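PDB 6SRT: N-acetylmuramoyl-L-alanine amidase from Clostridium intestinale URNW, which probably hydrolyses the amide bond between N-acetylmuramic acid and L-alanine in bacterial peptidoglycan, acting as a zinc-dependent cell-wall-degrading endolysin. Local coordinates for residues N52-P56 with Q57-E61; E115-P119 with Q120-S124; N156-F159 with E160-A164. All coordinates share one frame; numbering follows the deposited sequence.

Interaction 1: N52-P56 with Q57-E61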
loop_
_atom_site.group_PDB
_atom_site.type_symbol
_atom_site.label_atom_id
_atom_site.label_comp_id
_atom_site.label_asym_id
_atom_site.label_seq_id
_atom_site.Cartn_x
_atom_site.Cartn_y
_atom_site.Cartn_z
ATOM N N ASN A 52 -11.709 -6.521 -7.656
ATOM C CA ASN A 52 -10.702 -7.262 -8.423
ATOM C C ASN A 52 -10.608 -6.753 -9.870
ATOM O O ASN A 52 -11.425 -5.975 -10.291
ATOM C CB ASN A 52 -10.949 -8.755 -8.323
ATOM C CG ASN A 52 -10.530 -9.311 -6.995
ATOM O OD1 ASN A 52 -9.396 -9.241 -6.630
ATOM N ND2 ASN A 52 -11.467 -9.870 -6.256
ATOM N N ASN A 53 -9.660 -7.231 -10.663
ATOM C CA ASN A 53 -9.543 -6.862 -12.099
ATOM C C ASN A 53 -8.946 -5.474 -12.272
ATOM O O ASN A 53 -8.916 -5.149 -13.430
ATOM C CB ASN A 53 -10.863 -6.940 -12.903
ATOM C CG ASN A 53 -11.188 -8.380 -13.204
ATOM O OD1 ASN A 53 -10.466 -9.247 -12.723
ATOM N ND2 ASN A 53 -12.253 -8.655 -13.929
ATOM N N MET A 54 -8.515 -4.713 -11.227
ATOM C CA MET A 54 -8.215 -3.296 -11.402
ATOM C C MET A 54 -6.745 -3.117 -11.725
ATOM O O MET A 54 -5.825 -3.586 -11.046
ATOM C CB MET A 54 -8.625 -2.392 -10.270
ATOM C CG MET A 54 -10.167 -2.272 -10.221
ATOM S SD MET A 54 -10.596 -0.973 -9.093
ATOM C CE MET A 54 -9.770 -1.610 -7.693
ATOM N N THR A 55 -6.499 -2.388 -12.807
ATOM C CA THR A 55 -5.155 -1.904 -13.126
ATOM C C THR A 55 -4.831 -0.753 -12.180
ATOM O O THR A 55 -5.702 -0.086 -11.642
ATOM C CB THR A 55 -5.058 -1.398 -14.558
ATOM O OG1 THR A 55 -6.026 -0.366 -14.727
ATOM C CG2 THR A 55 -5.327 -2.534 -15.538
ATOM N N PRO A 56 -3.544 -0.373 -12.013
ATOM C CA PRO A 56 -3.207 0.838 -11.297
ATOM C C PRO A 56 -3.825 2.083 -11.934
ATOM O O PRO A 56 -4.219 2.996 -11.231
ATOM C CB PRO A 56 -1.651 0.843 -11.260
ATOM C CG PRO A 56 -1.225 -0.092 -12.368
ATOM C CD PRO A 56 -2.338 -1.093 -12.476
ATOM N N GLN A 57 -3.943 2.089 -13.275
ATOM C CA GLN A 57 -4.565 3.245 -13.935
ATOM C C GLN A 57 -6.057 3.353 -13.571
ATOM O O GLN A 57 -6.563 4.500 -13.411
ATOM C CB GLN A 57 -4.379 3.155 -15.443
ATOM C CG GLN A 57 -2.927 3.238 -15.915
ATOM C CD GLN A 57 -2.172 1.933 -15.954
ATOM O OE1 GLN A 57 -2.676 0.868 -15.499
ATOM N NE2 GLN A 57 -0.998 1.953 -16.601
ATOM N N LYS A 58 -6.768 2.237 -13.404
ATOM C CA LYS A 58 -8.175 2.283 -12.977
ATOM C C LYS A 58 -8.282 2.840 -11.569
ATOM O O LYS A 58 -9.168 3.627 -11.281
ATOM C CB LYS A 58 -8.825 0.904 -13.092
ATOM C CG LYS A 58 -10.273 0.939 -12.688
ATOM C CD LYS A 58 -11.157 1.619 -13.729
ATOM C CE LYS A 58 -12.623 1.267 -13.595
ATOM N NZ LYS A 58 -13.402 2.168 -14.470
ATOM N N ILE A 59 -7.404 2.376 -10.668
ATOM C CA ILE A 59 -7.407 2.934 -9.289
ATOM C C ILE A 59 -7.180 4.452 -9.364
ATOM O O ILE A 59 -7.852 5.207 -8.685
ATOM C CB ILE A 59 -6.361 2.208 -8.428
ATOM C CG1 ILE A 59 -6.736 0.731 -8.278
ATOM C CG2 ILE A 59 -6.310 2.884 -7.114
ATOM C CD1 ILE A 59 -5.748 -0.060 -7.451
ATOM N N ASP A 60 -6.218 4.856 -10.186
ATOM C CA ASP A 60 -5.918 6.295 -10.318
ATOM C C ASP A 60 -7.138 7.088 -10.789
ATOM O O ASP A 60 -7.396 8.178 -10.216
ATOM C CB ASP A 60 -4.779 6.436 -11.292
ATOM C CG ASP A 60 -4.318 7.850 -11.481
ATOM O OD1 ASP A 60 -3.680 8.377 -10.558
ATOM O OD2 ASP A 60 -4.595 8.436 -12.560
ATOM N N GLU A 61 -7.894 6.524 -11.722
ATOM C CA GLU A 61 -9.127 7.173 -12.209
ATOM C C GLU A 61 -10.108 7.345 -11.055
ATOM O O GLU A 61 -10.736 8.403 -10.899
ATOM C CB GLU A 61 -9.723 6.388 -13.363
ATOM C CG GLU A 61 -11.094 6.794 -13.811
ATOM C CD GLU A 61 -11.608 5.781 -14.853
ATOM O OE1 GLU A 61 -10.809 5.428 -15.721
ATOM O OE2 GLU A 61 -12.668 5.214 -14.631
#

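Interaction 2: E115-P119 with Q120-S124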
loop_
_atom_site.group_PDB
_atom_site.type_symbol
_atom_site.label_atom_id
_atom_site.label_comp_id
_atom_site.label_asym_id
_atom_site.label_seq_id
_atom_site.Cartn_x
_atom_site.Cartn_y
_atom_site.Cartn_z
ATOM N N GLU A 115 -11.691 -13.625 0.277
ATOM C CA GLU A 115 -10.531 -14.112 -0.503
ATOM C C GLU A 115 -9.374 -14.222 0.494
ATOM O O GLU A 115 -9.440 -13.570 1.546
ATOM C CB GLU A 115 -10.170 -13.145 -1.643
ATOM C CG GLU A 115 -11.230 -12.951 -2.754
ATOM C CD GLU A 115 -10.512 -12.214 -3.892
ATOM O OE1 GLU A 115 -10.140 -12.854 -4.860
ATOM O OE2 GLU A 115 -10.196 -11.012 -3.783
ATOM N N TYR A 116 -8.325 -14.948 0.102
ATOM C CA TYR A 116 -7.036 -14.901 0.775
ATOM C C TYR A 116 -6.030 -14.314 -0.176
ATOM O O TYR A 116 -6.155 -14.419 -1.402
ATOM C CB TYR A 116 -6.591 -16.295 1.176
ATOM C CG TYR A 116 -7.491 -16.929 2.211
ATOM C CD1 TYR A 116 -7.257 -16.779 3.552
ATOM C CD2 TYR A 116 -8.649 -17.594 1.844
ATOM C CE1 TYR A 116 -8.125 -17.290 4.503
ATOM C CE2 TYR A 116 -9.499 -18.170 2.777
ATOM C CZ TYR A 116 -9.287 -17.942 4.132
ATOM O OH TYR A 116 -10.117 -18.514 5.084
ATOM N N VAL A 117 -4.984 -13.672 0.365
ATOM C CA VAL A 117 -3.863 -13.188 -0.464
ATOM C C VAL A 117 -3.264 -14.403 -1.147
ATOM O O VAL A 117 -3.173 -15.507 -0.545
ATOM C CB VAL A 117 -2.843 -12.422 0.336
ATOM C CG1 VAL A 117 -3.427 -11.209 1.007
ATOM C CG2 VAL A 117 -1.937 -13.342 1.131
ATOM N N THR A 118 -2.820 -14.189 -2.356
ATOM C CA THR A 118 -2.134 -15.257 -3.094
ATOM C C THR A 118 -0.730 -15.427 -2.523
ATOM O O THR A 118 -0.176 -14.525 -1.866
ATOM C CB THR A 118 -2.031 -14.935 -4.576
ATOM O OG1 THR A 118 -1.182 -13.821 -4.755
ATOM C CG2 THR A 118 -3.385 -14.819 -5.227
ATOM N N PRO A 119 -0.106 -16.595 -2.764
ATOM C CA PRO A 119 1.288 -16.757 -2.361
ATOM C C PRO A 119 2.220 -15.712 -2.957
ATOM O O PRO A 119 3.128 -15.247 -2.248
ATOM C CB PRO A 119 1.667 -18.167 -2.836
ATOM C CG PRO A 119 0.336 -18.894 -2.850
ATOM C CD PRO A 119 -0.702 -17.872 -3.281
ATOM N N GLN A 120 1.939 -15.305 -4.163
ATOM C CA GLN A 120 2.760 -14.280 -4.817
ATOM C C GLN A 120 2.564 -12.908 -4.178
ATOM O O GLN A 120 3.523 -12.144 -3.982
ATOM C CB GLN A 120 2.507 -14.185 -6.326
ATOM C CG GLN A 120 2.774 -15.471 -7.057
ATOM C CD GLN A 120 1.487 -16.252 -7.237
ATOM O OE1 GLN A 120 0.602 -16.475 -6.371
ATOM N NE2 GLN A 120 1.242 -16.495 -8.502
ATOM N N GLN A 121 1.336 -12.608 -3.782
ATOM C CA GLN A 121 1.092 -11.383 -3.006
ATOM C C GLN A 121 1.814 -11.409 -1.676
ATOM O O GLN A 121 2.414 -10.406 -1.285
ATOM C CB GLN A 121 -0.427 -11.124 -2.780
ATOM C CG GLN A 121 -1.127 -10.590 -4.020
ATOM C CD GLN A 121 -2.626 -10.459 -3.848
ATOM O OE1 GLN A 121 -3.263 -11.392 -3.310
ATOM N NE2 GLN A 121 -3.163 -9.335 -4.328
ATOM N N MET A 122 1.786 -12.540 -0.989
ATOM C CA MET A 122 2.480 -12.652 0.306
ATOM C C MET A 122 3.979 -12.375 0.094
ATOM O O MET A 122 4.582 -11.646 0.891
ATOM C CB MET A 122 2.223 -14.023 0.923
ATOM C CG MET A 122 2.649 -14.123 2.365
ATOM S SD MET A 122 1.687 -13.074 3.447
ATOM C CE MET A 122 2.442 -13.545 5.001
ATOM N N THR A 123 4.586 -13.037 -0.880
ATOM C CA THR A 123 6.025 -12.857 -1.172
ATOM C C THR A 123 6.322 -11.378 -1.394
ATOM O O THR A 123 7.302 -10.868 -0.818
ATOM C CB THR A 123 6.433 -13.750 -2.388
ATOM O OG1 THR A 123 6.235 -15.117 -2.045
ATOM C CG2 THR A 123 7.844 -13.430 -2.833
ATOM N N SER A 124 5.517 -10.738 -2.225
ATOM C CA SER A 124 5.719 -9.316 -2.547
ATOM C C SER A 124 5.470 -8.461 -1.293
ATOM O O SER A 124 6.224 -7.459 -1.052
ATOM C CB SER A 124 4.900 -8.901 -3.706
ATOM O OG SER A 124 5.391 -9.537 -4.845
HETATM O O HOH W 1 -5.840 -12.600 -3.700
#

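Interaction 3: N156-F159 with E160-A164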
loop_
_atom_site.group_PDB
_atom_site.type_symbol
_atom_site.label_atom_id
_atom_site.label_comp_id
_atom_site.label_asym_id
_atom_site.label_seq_id
_atom_site.Cartn_x
_atom_site.Cartn_y
_atom_site.Cartn_z
ATOM N N ASN A 156 -9.569 -11.752 6.271
ATOM C CA ASN A 156 -8.545 -12.773 6.021
ATOM C C ASN A 156 -7.161 -12.201 5.760
ATOM O O ASN A 156 -6.248 -12.977 5.530
ATOM C CB ASN A 156 -8.939 -13.647 4.843
ATOM C CG ASN A 156 -10.278 -14.368 4.963
ATOM O OD1 ASN A 156 -10.974 -14.564 3.918
ATOM N ND2 ASN A 156 -10.653 -14.723 6.165
ATOM N N PHE A 157 -6.998 -10.883 5.763
ATOM C CA PHE A 157 -5.651 -10.317 5.426
ATOM C C PHE A 157 -4.669 -10.834 6.474
ATOM O O PHE A 157 -4.992 -10.799 7.664
ATOM C CB PHE A 157 -5.741 -8.789 5.431
ATOM C CG PHE A 157 -4.471 -8.204 4.902
ATOM C CD1 PHE A 157 -4.265 -8.078 3.549
ATOM C CD2 PHE A 157 -3.491 -7.705 5.758
ATOM C CE1 PHE A 157 -3.071 -7.549 3.063
ATOM C CE2 PHE A 157 -2.317 -7.208 5.259
ATOM C CZ PHE A 157 -2.105 -7.101 3.912
ATOM N N PRO A 158 -3.519 -11.388 6.049
ATOM C CA PRO A 158 -2.670 -12.168 6.959
ATOM C C PRO A 158 -1.693 -11.313 7.762
ATOM O O PRO A 158 -0.476 -11.431 7.696
ATOM C CB PRO A 158 -2.020 -13.133 5.985
ATOM C CG PRO A 158 -1.760 -12.274 4.804
ATOM C CD PRO A 158 -3.045 -11.463 4.637
ATOM N N PHE A 159 -2.277 -10.355 8.465
ATOM C CA PHE A 159 -1.482 -9.338 9.200
ATOM C C PHE A 159 -0.537 -9.922 10.243
ATOM O O PHE A 159 0.614 -9.520 10.312
ATOM C CB PHE A 159 -2.406 -8.293 9.837
ATOM C CG PHE A 159 -1.756 -7.122 10.522
ATOM C CD1 PHE A 159 -0.945 -6.234 9.850
ATOM C CD2 PHE A 159 -2.032 -6.868 11.832
ATOM C CE1 PHE A 159 -0.383 -5.156 10.516
ATOM C CE2 PHE A 159 -1.486 -5.798 12.501
ATOM C CZ PHE A 159 -0.678 -4.921 11.839
ATOM N N GLU A 160 -1.059 -10.831 11.061
ATOM C CA GLU A 160 -0.195 -11.443 12.104
ATOM C C GLU A 160 0.910 -12.243 11.430
ATOM O O GLU A 160 2.058 -12.215 11.945
ATOM C CB GLU A 160 -1.050 -12.239 13.073
ATOM C CG GLU A 160 -1.917 -11.332 13.960
ATOM C CD GLU A 160 -1.157 -10.332 14.823
ATOM O OE1 GLU A 160 -0.022 -10.648 15.265
ATOM O OE2 GLU A 160 -1.692 -9.245 15.073
ATOM N N GLU A 161 0.627 -12.954 10.353
ATOM C CA GLU A 161 1.699 -13.702 9.658
ATOM C C GLU A 161 2.733 -12.761 9.052
ATOM O O GLU A 161 3.925 -13.056 9.116
ATOM C CB GLU A 161 1.105 -14.567 8.553
ATOM C CG GLU A 161 2.112 -15.454 7.813
ATOM C CD GLU A 161 1.531 -16.316 6.696
ATOM O OE1 GLU A 161 0.291 -16.244 6.500
ATOM O OE2 GLU A 161 2.340 -16.950 5.988
ATOM N N ILE A 162 2.310 -11.633 8.483
ATOM C CA ILE A 162 3.259 -10.632 7.920
ATOM C C ILE A 162 4.144 -10.167 9.061
ATOM O O ILE A 162 5.368 -10.107 8.901
ATOM C CB ILE A 162 2.424 -9.530 7.249
ATOM C CG1 ILE A 162 1.863 -10.012 5.926
ATOM C CG2 ILE A 162 3.302 -8.294 7.030
ATOM C CD1 ILE A 162 0.849 -9.128 5.339
ATOM N N LYS A 163 3.549 -9.794 10.189
ATOM C CA LYS A 163 4.362 -9.255 11.312
ATOM C C LYS A 163 5.344 -10.337 11.770
ATOM O O LYS A 163 6.521 -10.032 12.072
ATOM C CB LYS A 163 3.509 -8.797 12.487
ATOM C CG LYS A 163 2.708 -7.531 12.260
ATOM C CD LYS A 163 1.833 -7.106 13.440
ATOM C CE LYS A 163 2.585 -6.842 14.698
ATOM N NZ LYS A 163 1.698 -6.202 15.685
ATOM N N ALA A 164 4.920 -11.583 11.836
ATOM C CA ALA A 164 5.785 -12.687 12.288
ATOM C C ALA A 164 6.970 -12.872 11.337
ATOM O O ALA A 164 8.133 -12.955 11.823
ATOM C CB ALA A 164 4.997 -13.956 12.460
#

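Interaction 1: N52-P56 with Q57-E61
Gln57 turns back over the residues that start the helix: a bend about the CB-CG bond (chi2 87°) brings OE1 to 3.4 Å from Thr55 CB, and its side chain runs alongside the Pro56 ring in the same direction. Lys58 provides the capping contact. Its backbone N donates to Thr55 OG1 at 3.0 Å, making Thr55 the N-cap; the hydroxyl is placed for this because it sits between the backbone N and the carbonyl carbon of Thr55 (chi1 57°). Farther out, Lys58 CG packs at 4.1 Å against Met54 CG, the two chains crossing at about a right angle, while NZ pairs with Glu61 OE2. Ile59 N closes the first helical turn on Thr55 O, and its CG1 meets Met54 CE at 3.9 Å; Tyr76 of the sheet also touches the Ile59 side chain. Asp60 N follows with a 2.9 Å bond to Pro56 O, whereas its carboxylate turns elsewhere, to Ile71 N and Lys64. Thr55 thus serves the helix twice, satisfying Lys58 N with its hydroxyl and Ile59 N with its carbonyl, while Met54, one residue before the cap, adds apolar packing against Ile59 and the aliphatic part of Lys58.

Interaction 2: E115-P119 with Q120-S124
Thr118 and Gln121 exchange bonds at the start of the helix as a capping box, with Pro119 between them. Thr118, the N-cap, accepts from Gln121 N through OG1 at 3.0 Å. In return Gln121 OE1 accepts from Thr118 N, also at 3.0 Å, by a nearly straight bond (170°) lying in the carbonyl plane on a lone pair. Gln121 reaches back because CG stands beside its own backbone N (chi1 -76°) and the chain beyond is extended; on the way CG passes 3.3 Å from Thr118 OG1. Thr118 O takes Met122 N, the first i to i+4 bond of the helix. Pro119, in the first turn, presents its O to Thr123 N at 3.0 Å, while its CD lies 3.6 Å from Gln120 OE1. Ahead of the cap, Val117 CG2 packs 4.2 Å from Met122 CB. A water bridges Gln121 OE1 and Tyr116 O, donating to both. Outside the turn, Gln121 NE2 bonds to Glu109 O and Ile77 O, and Thr118 OG1 to Lys79 O. With both ends of its amide engaged, Gln121 is fixed in rotation, and these outward bonds tie the helix start to strand 75-77 through Ile77 and to the loops through Lys79 and Glu109.

Interaction 3: N156-F159 with E160-A164
Ile162 folds back over Pro158 and Phe157, the residues that lead into its helix. CB lies 3.5 Å from Pro158 O, the carbonyl oxygen that accepts the hydrogen bond from Ile162 N, the first of the helix, at 2.9 Å. CG1 passes still nearer this oxygen, at 3.3 Å, because it stands beside the backbone N and opposite the carbonyl carbon (chi1 -75°). From there the chain ends in CD1, still 3.6 Å from Pro158 O, with Phe157 CE2 at 3.7 Å, approached obliquely to the ring, and Pro158 CG at 4.1 Å. The isoleucine thus runs across the proline and meets the Phe157 side chain at about a right angle. Pro158 itself is the centre of an inverse gamma turn at the N-cap position, and its CD lies over one face of the Phe157 ring. One residue on, Lys163 makes a separate contact with Phe159. Its chain bends at chi3 (60°), carrying CD over one face of the phenyl ring in a CH-pi contact, 4.0 Å from the centroid and offset toward the rim, while Lys163 N donates to Phe159 O at 3.0 Å. Ile162 and Lys163 therefore each pair a backbone bond to the residue four positions back with side-chain packing. Glu161 OE1 comes near Pro158 CB, but the carboxylate has its salt bridge with Lys165. This last helix lies against both helix and sheet: Met122 of helix 119-136 touches Pro158, Glu161 and Ile162, Phe159 packs on Leu141 and Arg143 of strand 140-143, and Tyr46 of strand 43-48 touches Phe159 and Ile162.

The three contacts follow one another along the chain without nesting or crossing, and each lies where a loop runs into a helix. Interaction 1 ends the loop after strand 43-48, which carries the zinc ligand His47, and opens helix 56-65. Interaction 2 does the same after strand 103-108 for helix 119-136, and interaction 3 after strand 140-143 for helix 159-165. The loops of interactions 1 and 2 meet through a probable hydrogen bond between Asn52 and Glu115. Interactions 2 and 3 pack more broadly, Val117 against Pro158 and Tyr116 against Asn156. Interactions 1 and 3 do not touch, their nearest atoms about 11 Å apart, so the middle contact links the outer two.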